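Side-chain contacts in ORF 37 (Human herpesvirus 8 type M, PDB 3FHD), which cuts double- and single-stranded DNA as an endonuclease and exonuclease, processing non-linear or branched viral DNA to promote production of packaged unit-length genomes: residues Phe62-Ala66 against Lys67-Trp71; Gln131-Ala134 against His135-His138; Asn107-Asp111 against Arg112-Gly116. All coordinates share one frame; numbering follows the deposited sequence.

Contact 1. Residues Phe62-Ala66 against Lys67-Trp71; sequences FLKHA and KVRDW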
loop_
_atom_site.group_PDB
_atom_site.type_symbol
_atom_site.label_atom_id
_atom_site.label_comp_id
_atom_site.label_asym_id
_atom_site.label_seq_id
_atom_site.Cartn_x
_atom_site.Cartn_y
_atom_site.Cartn_z
ATOM N N PHE A 62 -0.537 -15.705 -17.653
ATOM C CA PHE A 62 0.629 -15.586 -18.531
ATOM C C PHE A 62 1.562 -16.844 -18.430
ATOM O O PHE A 62 1.885 -17.477 -19.436
ATOM C CB PHE A 62 1.355 -14.267 -18.208
ATOM C CG PHE A 62 2.669 -14.092 -18.915
ATOM C CD1 PHE A 62 2.709 -13.743 -20.264
ATOM C CD2 PHE A 62 3.852 -14.247 -18.226
ATOM C CE1 PHE A 62 3.938 -13.564 -20.909
ATOM C CE2 PHE A 62 5.094 -14.078 -18.859
ATOM C CZ PHE A 62 5.134 -13.735 -20.201
ATOM N N LEU A 63 1.974 -17.217 -17.218
ATOM C CA LEU A 63 2.940 -18.293 -17.033
ATOM C C LEU A 63 2.355 -19.683 -17.336
ATOM O O LEU A 63 3.103 -20.660 -17.567
ATOM C CB LEU A 63 3.503 -18.254 -15.602
ATOM C CG LEU A 63 4.310 -17.019 -15.224
ATOM C CD1 LEU A 63 4.764 -17.139 -13.755
ATOM C CD2 LEU A 63 5.480 -16.842 -16.181
ATOM N N LYS A 64 1.025 -19.757 -17.356
ATOM C CA LYS A 64 0.285 -21.006 -17.586
ATOM C C LYS A 64 -0.044 -21.167 -19.064
ATOM O O LYS A 64 -0.462 -22.245 -19.483
ATOM C CB LYS A 64 -1.019 -21.034 -16.765
ATOM C CG LYS A 64 -0.811 -21.204 -15.243
ATOM C CD LYS A 64 -0.922 -22.649 -14.850
ATOM C CE LYS A 64 -0.300 -22.967 -13.487
ATOM N NZ LYS A 64 -1.034 -24.130 -12.872
ATOM N N HIS A 65 0.147 -20.103 -19.846
ATOM C CA HIS A 65 -0.208 -20.123 -21.291
ATOM C C HIS A 65 0.614 -21.185 -22.036
ATOM O O HIS A 65 1.763 -21.434 -21.678
ATOM C CB HIS A 65 0.021 -18.726 -21.898
ATOM C CG HIS A 65 -0.570 -18.545 -23.267
ATOM N ND1 HIS A 65 -0.009 -19.101 -24.399
ATOM C CD2 HIS A 65 -1.662 -17.860 -23.691
ATOM C CE1 HIS A 65 -0.738 -18.784 -25.458
ATOM N NE2 HIS A 65 -1.751 -18.038 -25.056
ATOM N N ALA A 66 0.042 -21.802 -23.069
ATOM C CA ALA A 66 0.750 -22.807 -23.867
ATOM C C ALA A 66 2.114 -22.341 -24.408
ATOM O O ALA A 66 3.076 -23.111 -24.421
ATOM C CB ALA A 66 -0.150 -23.316 -25.018
ATOM N N LYS A 67 2.200 -21.084 -24.827
ATOM C CA LYS A 67 3.421 -20.543 -25.410
ATOM C C LYS A 67 4.568 -20.347 -24.397
ATOM O O LYS A 67 5.722 -20.556 -24.752
ATOM C CB LYS A 67 3.120 -19.266 -26.205
ATOM C CG LYS A 67 2.147 -19.460 -27.388
ATOM C CD LYS A 67 2.271 -18.291 -28.376
ATOM C CE LYS A 67 1.462 -18.470 -29.657
ATOM N NZ LYS A 67 0.276 -17.547 -29.746
ATOM N N VAL A 68 4.259 -19.987 -23.146
ATOM C CA VAL A 68 5.271 -19.925 -22.056
ATOM C C VAL A 68 5.699 -21.343 -21.639
ATOM O O VAL A 68 6.889 -21.594 -21.400
ATOM C CB VAL A 68 4.768 -19.119 -20.813
ATOM C CG1 VAL A 68 5.812 -19.127 -19.676
ATOM C CG2 VAL A 68 4.448 -17.672 -21.187
ATOM N N ARG A 69 4.718 -22.254 -21.561
ATOM C CA ARG A 69 4.942 -23.673 -21.226
ATOM C C ARG A 69 5.886 -24.335 -22.220
ATOM O O ARG A 69 6.827 -25.046 -21.833
ATOM C CB ARG A 69 3.613 -24.440 -21.227
ATOM C CG ARG A 69 2.698 -24.173 -20.033
ATOM C CD ARG A 69 1.422 -25.004 -20.186
ATOM N NE ARG A 69 0.489 -24.839 -19.071
ATOM C CZ ARG A 69 0.496 -25.575 -17.964
ATOM N NH1 ARG A 69 1.421 -26.516 -17.768
ATOM N NH2 ARG A 69 -0.424 -25.351 -17.038
ATOM N N ASP A 70 5.603 -24.109 -23.511
ATOM C CA ASP A 70 6.407 -24.610 -24.620
ATOM C C ASP A 70 7.849 -24.101 -24.609
ATOM O O ASP A 70 8.780 -24.875 -24.813
ATOM C CB ASP A 70 5.749 -24.239 -25.958
ATOM C CG ASP A 70 4.461 -25.026 -26.235
ATOM O OD1 ASP A 70 4.121 -25.970 -25.477
ATOM O OD2 ASP A 70 3.776 -24.689 -27.230
ATOM N N TRP A 71 8.011 -22.793 -24.415
ATOM C CA TRP A 71 9.313 -22.135 -24.264
ATOM C C TRP A 71 10.065 -22.699 -23.062
ATOM O O TRP A 71 11.258 -23.004 -23.160
ATOM C CB TRP A 71 9.086 -20.619 -24.102
ATOM C CG TRP A 71 10.288 -19.772 -23.741
ATOM C CD1 TRP A 71 11.423 -19.585 -24.484
ATOM C CD2 TRP A 71 10.446 -18.964 -22.558
ATOM N NE1 TRP A 71 12.283 -18.732 -23.823
ATOM C CE2 TRP A 71 11.710 -18.341 -22.642
ATOM C CE3 TRP A 71 9.654 -18.737 -21.428
ATOM C CZ2 TRP A 71 12.199 -17.493 -21.642
ATOM C CZ3 TRP A 71 10.132 -17.893 -20.441
ATOM C CH2 TRP A 71 11.407 -17.275 -20.563
#
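Arg69 reaches back along the turn to Lys64 at a helix-to-helix junction, between helix 59-64 and helix 66-72, whose N-cap is His65. Arg69 CB lies 3.5 Å from Ala66 O, and Arg69 CG passes 3.3 Å from His65 O. CD comes up to Lys64 O, and NE then donates to Lys64 O over 2.8 Å; the bend at the hydrogen (144°) goes with an acceptor tilted out of the guanidinium plane. The chain is extended from CG to NE, which lets it span the turn. At its end NH2 sits 3.5 Å from Lys64 CD, and Tyr492 adds a cation-pi partner to this arginine.

Val68, buried, points back toward the preceding helix. Its CG2 stands 4.1 Å over the centre of one face of the Phe62 ring, a CH-pi contact, while CG1 touches Leu63 CD2; Leu84 of helix 83-100 packs on both Phe62 and Leu63.

His65 caps the new helix through its ring. With CG anti to the backbone N (chi1 -168°) and the ring rotated about CB-CG, ND1 faces Lys67 N, and the amide meets ND1 in the ring plane at 3.0 Å, almost straight at 171°.

Contact 2. Residues Gln131-Ala134 against His135-His138; sequences QMNA and HQRH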
loop_
_atom_site.group_PDB
_atom_site.type_symbol
_atom_site.label_atom_id
_atom_site.label_comp_id
_atom_site.label_asym_id
_atom_site.label_seq_id
_atom_site.Cartn_x
_atom_site.Cartn_y
_atom_site.Cartn_z
ATOM N N GLN A 131 18.350 -8.424 -20.551
ATOM C CA GLN A 131 19.494 -7.549 -20.854
ATOM C C GLN A 131 19.286 -6.101 -20.360
ATOM O O GLN A 131 20.150 -5.233 -20.560
ATOM C CB GLN A 131 19.780 -7.580 -22.370
ATOM C CG GLN A 131 20.347 -8.905 -22.875
ATOM C CD GLN A 131 20.221 -9.081 -24.393
ATOM O OE1 GLN A 131 20.197 -8.106 -25.148
ATOM N NE2 GLN A 131 20.151 -10.339 -24.843
ATOM N N MET A 132 18.147 -5.839 -19.712
ATOM C CA MET A 132 17.870 -4.501 -19.158
ATOM C C MET A 132 18.774 -4.182 -17.971
ATOM O O MET A 132 19.147 -5.067 -17.238
ATOM C CB MET A 132 16.414 -4.375 -18.684
ATOM C CG MET A 132 15.371 -4.562 -19.751
ATOM S SD MET A 132 13.695 -4.544 -19.032
ATOM C CE MET A 132 13.550 -2.786 -18.681
ATOM N N ASN A 133 19.127 -2.912 -17.797
ATOM C CA ASN A 133 19.801 -2.475 -16.581
ATOM C C ASN A 133 18.760 -2.030 -15.520
ATOM O O ASN A 133 17.556 -1.980 -15.822
ATOM C CB ASN A 133 20.848 -1.400 -16.883
ATOM C CG ASN A 133 20.265 -0.153 -17.536
ATOM O OD1 ASN A 133 19.336 0.456 -17.029
ATOM N ND2 ASN A 133 20.870 0.274 -18.630
ATOM N N ALA A 134 19.226 -1.740 -14.299
ATOM C CA ALA A 134 18.323 -1.461 -13.170
ATOM C C ALA A 134 17.598 -0.133 -13.385
ATOM O O ALA A 134 16.451 0.019 -12.932
ATOM C CB ALA A 134 19.111 -1.462 -11.820
ATOM N N HIS A 135 18.250 0.818 -14.063
ATOM C CA HIS A 135 17.615 2.112 -14.387
ATOM C C HIS A 135 16.471 2.013 -15.416
ATOM O O HIS A 135 15.438 2.693 -15.271
ATOM C CB HIS A 135 18.652 3.191 -14.723
ATOM C CG HIS A 135 19.691 3.330 -13.657
ATOM N ND1 HIS A 135 19.403 3.840 -12.405
ATOM C CD2 HIS A 135 20.988 2.937 -13.614
ATOM C CE1 HIS A 135 20.486 3.783 -11.648
ATOM N NE2 HIS A 135 21.460 3.241 -12.359
ATOM N N GLN A 136 16.629 1.136 -16.399
ATOM C CA GLN A 136 15.530 0.780 -17.316
ATOM C C GLN A 136 14.350 0.092 -16.618
ATOM O O GLN A 136 13.200 0.388 -16.924
ATOM C CB GLN A 136 16.037 -0.082 -18.475
ATOM C CG GLN A 136 16.979 0.731 -19.386
ATOM C CD GLN A 136 17.753 -0.109 -20.379
ATOM O OE1 GLN A 136 17.993 -1.311 -20.171
ATOM N NE2 GLN A 136 18.156 0.527 -21.470
ATOM N N ARG A 137 14.638 -0.831 -15.695
ATOM C CA ARG A 137 13.570 -1.504 -14.983
ATOM C C ARG A 137 12.841 -0.475 -14.106
ATOM O O ARG A 137 11.608 -0.441 -14.043
ATOM C CB ARG A 137 14.122 -2.666 -14.155
ATOM C CG ARG A 137 14.572 -3.866 -15.000
ATOM C CD ARG A 137 14.754 -5.155 -14.148
ATOM N NE ARG A 137 15.768 -4.986 -13.104
ATOM C CZ ARG A 137 17.081 -5.090 -13.258
ATOM N NH1 ARG A 137 17.622 -5.377 -14.441
ATOM N NH2 ARG A 137 17.868 -4.904 -12.202
ATOM N N HIS A 138 13.618 0.365 -13.441
ATOM C CA HIS A 138 13.084 1.472 -12.645
ATOM C C HIS A 138 12.166 2.374 -13.470
ATOM O O HIS A 138 11.052 2.758 -13.027
ATOM C CB HIS A 138 14.228 2.306 -12.056
ATOM C CG HIS A 138 13.762 3.453 -11.207
ATOM N ND1 HIS A 138 14.241 4.733 -11.358
ATOM C CD2 HIS A 138 12.854 3.509 -10.205
ATOM C CE1 HIS A 138 13.645 5.532 -10.491
ATOM N NE2 HIS A 138 12.800 4.813 -9.780
#
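Asn133 and Gln136 hold each other in a capping box at the start of helix 134-147. Gln136 N donates to Asn133 OD1 over 2.9 Å, and in return Asn133 N donates to Gln136 OE1 over 3.1 Å, approaching from 32° out of the carbonyl plane. Asn133 CG sits between its own backbone N and carbonyl carbon (chi1 60°), which folds OD1 back over the first turn. The extended Gln136 chain brings its amide against that of Asn133, the two planes 23° apart and stacked, with ND2 of Asn133 3.6 Å from CD of Gln136. Behind the box the ordinary helical bonds begin, Arg137 N to Asn133 O and His138 N to Ala134 O.

Further out, the guanidinium of Arg137 lays one face against Ala134 CA, 3.6 Å from the plane and off to its rim. Pro233 O takes a hydrogen bond from NE and Gln234 OE1 one from NH2, so the group is held from a separate loop. Met132 bends at its thioether and brings CE to 3.7 Å from Gln136 CB, with Met86 of helix 83-100 packing on the methionine. The box thus gives Asn133 N and Gln136 N, two amides near the helix start, side-chain oxygens as acceptors.

Contact 3. Residues Asn107-Asp111 against Arg112-Gly116; sequences NFFVD and RVFGG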
loop_
_atom_site.group_PDB
_atom_site.type_symbol
_atom_site.label_atom_id
_atom_site.label_comp_id
_atom_site.label_asym_id
_atom_site.label_seq_id
_atom_site.Cartn_x
_atom_site.Cartn_y
_atom_site.Cartn_z
ATOM N N ASN A 107 5.850 1.652 -25.611
ATOM C CA ASN A 107 6.760 2.448 -26.432
ATOM C C ASN A 107 8.186 2.353 -25.929
ATOM O O ASN A 107 9.102 2.232 -26.728
ATOM C CB ASN A 107 6.344 3.916 -26.471
ATOM C CG ASN A 107 5.135 4.154 -27.363
ATOM O OD1 ASN A 107 4.810 3.335 -28.211
ATOM N ND2 ASN A 107 4.467 5.288 -27.166
ATOM N N PHE A 108 8.351 2.416 -24.607
ATOM C CA PHE A 108 9.680 2.351 -23.984
ATOM C C PHE A 108 10.398 1.011 -24.210
ATOM O O PHE A 108 11.587 1.001 -24.554
ATOM C CB PHE A 108 9.631 2.675 -22.488
ATOM C CG PHE A 108 11.015 2.780 -21.839
ATOM C CD1 PHE A 108 11.741 3.983 -21.890
ATOM C CD2 PHE A 108 11.586 1.680 -21.199
ATOM C CE1 PHE A 108 13.019 4.079 -21.304
ATOM C CE2 PHE A 108 12.859 1.761 -20.619
ATOM C CZ PHE A 108 13.579 2.964 -20.664
ATOM N N PHE A 109 9.691 -0.103 -24.009
ATOM C CA PHE A 109 10.241 -1.411 -24.306
ATOM C C PHE A 109 10.699 -1.458 -25.741
ATOM O O PHE A 109 11.863 -1.747 -26.026
ATOM C CB PHE A 109 9.183 -2.513 -24.112
ATOM C CG PHE A 109 9.066 -3.028 -22.691
ATOM C CD1 PHE A 109 10.047 -3.859 -22.146
ATOM C CD2 PHE A 109 7.935 -2.706 -21.910
ATOM C CE1 PHE A 109 9.907 -4.331 -20.824
ATOM C CE2 PHE A 109 7.785 -3.183 -20.603
ATOM C CZ PHE A 109 8.755 -3.985 -20.059
ATOM N N VAL A 110 9.781 -1.172 -26.656
ATOM C CA VAL A 110 10.111 -1.253 -28.087
ATOM C C VAL A 110 11.315 -0.365 -28.463
ATOM O O VAL A 110 12.272 -0.834 -29.101
ATOM C CB VAL A 110 8.867 -1.021 -28.978
ATOM C CG1 VAL A 110 9.247 -0.901 -30.469
ATOM C CG2 VAL A 110 7.864 -2.154 -28.791
ATOM N N ASP A 111 11.302 0.895 -28.039
ATOM C CA ASP A 111 12.375 1.819 -28.408
ATOM C C ASP A 111 13.713 1.649 -27.663
ATOM O O ASP A 111 14.776 1.808 -28.264
ATOM C CB ASP A 111 11.915 3.266 -28.251
ATOM C CG ASP A 111 10.764 3.629 -29.180
ATOM O OD1 ASP A 111 10.758 3.194 -30.352
ATOM O OD2 ASP A 111 9.868 4.377 -28.733
ATOM N N ARG A 112 13.670 1.383 -26.360
ATOM C CA ARG A 112 14.880 1.434 -25.538
ATOM C C ARG A 112 15.373 0.052 -25.117
ATOM O O ARG A 112 16.532 -0.111 -24.751
ATOM C CB ARG A 112 14.648 2.280 -24.279
ATOM C CG ARG A 112 14.327 3.765 -24.532
ATOM C CD ARG A 112 15.501 4.453 -25.228
ATOM N NE ARG A 112 15.063 5.564 -26.065
ATOM C CZ ARG A 112 15.843 6.183 -26.946
ATOM N NH1 ARG A 112 15.358 7.200 -27.653
ATOM N NH2 ARG A 112 17.111 5.796 -27.121
ATOM N N VAL A 113 14.489 -0.931 -25.131
ATOM C CA VAL A 113 14.855 -2.269 -24.653
ATOM C C VAL A 113 15.016 -3.232 -25.837
ATOM O O VAL A 113 15.857 -4.123 -25.779
ATOM C CB VAL A 113 13.843 -2.817 -23.577
ATOM C CG1 VAL A 113 14.219 -4.244 -23.065
ATOM C CG2 VAL A 113 13.703 -1.855 -22.388
ATOM N N PHE A 114 14.206 -3.053 -26.887
ATOM C CA PHE A 114 14.134 -4.029 -27.995
ATOM C C PHE A 114 14.861 -3.546 -29.246
ATOM O O PHE A 114 14.717 -4.148 -30.305
ATOM C CB PHE A 114 12.683 -4.364 -28.400
ATOM C CG PHE A 114 11.824 -4.963 -27.307
ATOM C CD1 PHE A 114 12.370 -5.493 -26.132
ATOM C CD2 PHE A 114 10.441 -5.071 -27.515
ATOM C CE1 PHE A 114 11.542 -6.052 -25.140
ATOM C CE2 PHE A 114 9.597 -5.640 -26.533
ATOM C CZ PHE A 114 10.138 -6.121 -25.354
ATOM N N GLY A 115 15.608 -2.453 -29.137
ATOM C CA GLY A 115 16.357 -1.912 -30.265
ATOM C C GLY A 115 15.491 -1.364 -31.384
ATOM O O GLY A 115 15.968 -1.197 -32.489
ATOM N N GLY A 116 14.216 -1.094 -31.105
ATOM C CA GLY A 116 13.322 -0.535 -32.123
ATOM C C GLY A 116 12.339 -1.525 -32.730
ATOM O O GLY A 116 11.498 -1.135 -33.529
#
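Phe109 and Phe114 make the buried part of this contact. CB of Phe109 lies over one face of the Phe114 ring, 4.2 Å from its centroid, and CD1 of Phe109 comes within 3.9 Å of Phe114 CZ; the two ring planes are inclined at 35°, neither stacked nor edge-to-face. Val113 CG2 touches Phe109 CD1, and Val110 CG2 reaches Phe114 CD2, crossing that side chain at about a right angle. Tyr90 meets both phenylalanine rings edge-to-face, while Val125 and Ala128 of helix 122-130 pack on Phe114.

The backbone here widens into a pi-type turn late in helix 104-113. Phe109 O accepts two amides, Val113 N at 2.9 Å and Phe114 N at 2.8 Å. In this wider turn the Phe114 ring lies across the Phe109 carbonyl, whose oxygen sits over one ring face.

Phe108 is packed closely too: Arg112 covers one ring face with its aliphatic root, CB 3.9 Å from the centroid and CG 3.5 Å from CE1, and His139 and Ile140 also meet the ring. The loose side holds exposed Asp111, the outer part of Arg112 and the two glycines. A bend at chi2 (-62°) turns the arginine, and Arg112 CD ends 4.1 Å from Asp111 O, a loose approach. Gly115 and Gly116, both with positive phi, curl the chain until Gly116 N donates to Val110 O.

In the fold
Along the chain the order is contact 1, contact 3, contact 2, all in the helical part of the nuclease. Contacts 2 and 3 are neighbours, their centres 12 Å apart: Met132 CG meets Val113 CG1 at 3.5 Å, and Met132 SD lies near Phe109 CE1, so the loop between helices 122-130 and 134-147 packs on the late part of helix 104-113. Contact 1 stands off, with centres 24 Å from contact 2 and 23 Å from contact 3. Helix 83-100 ties all three together, supplying Leu84 to contact 1, Met86 to contact 2 and Tyr90 to contact 3. All three thus belong to one packed helical region, set apart from the magnesium site.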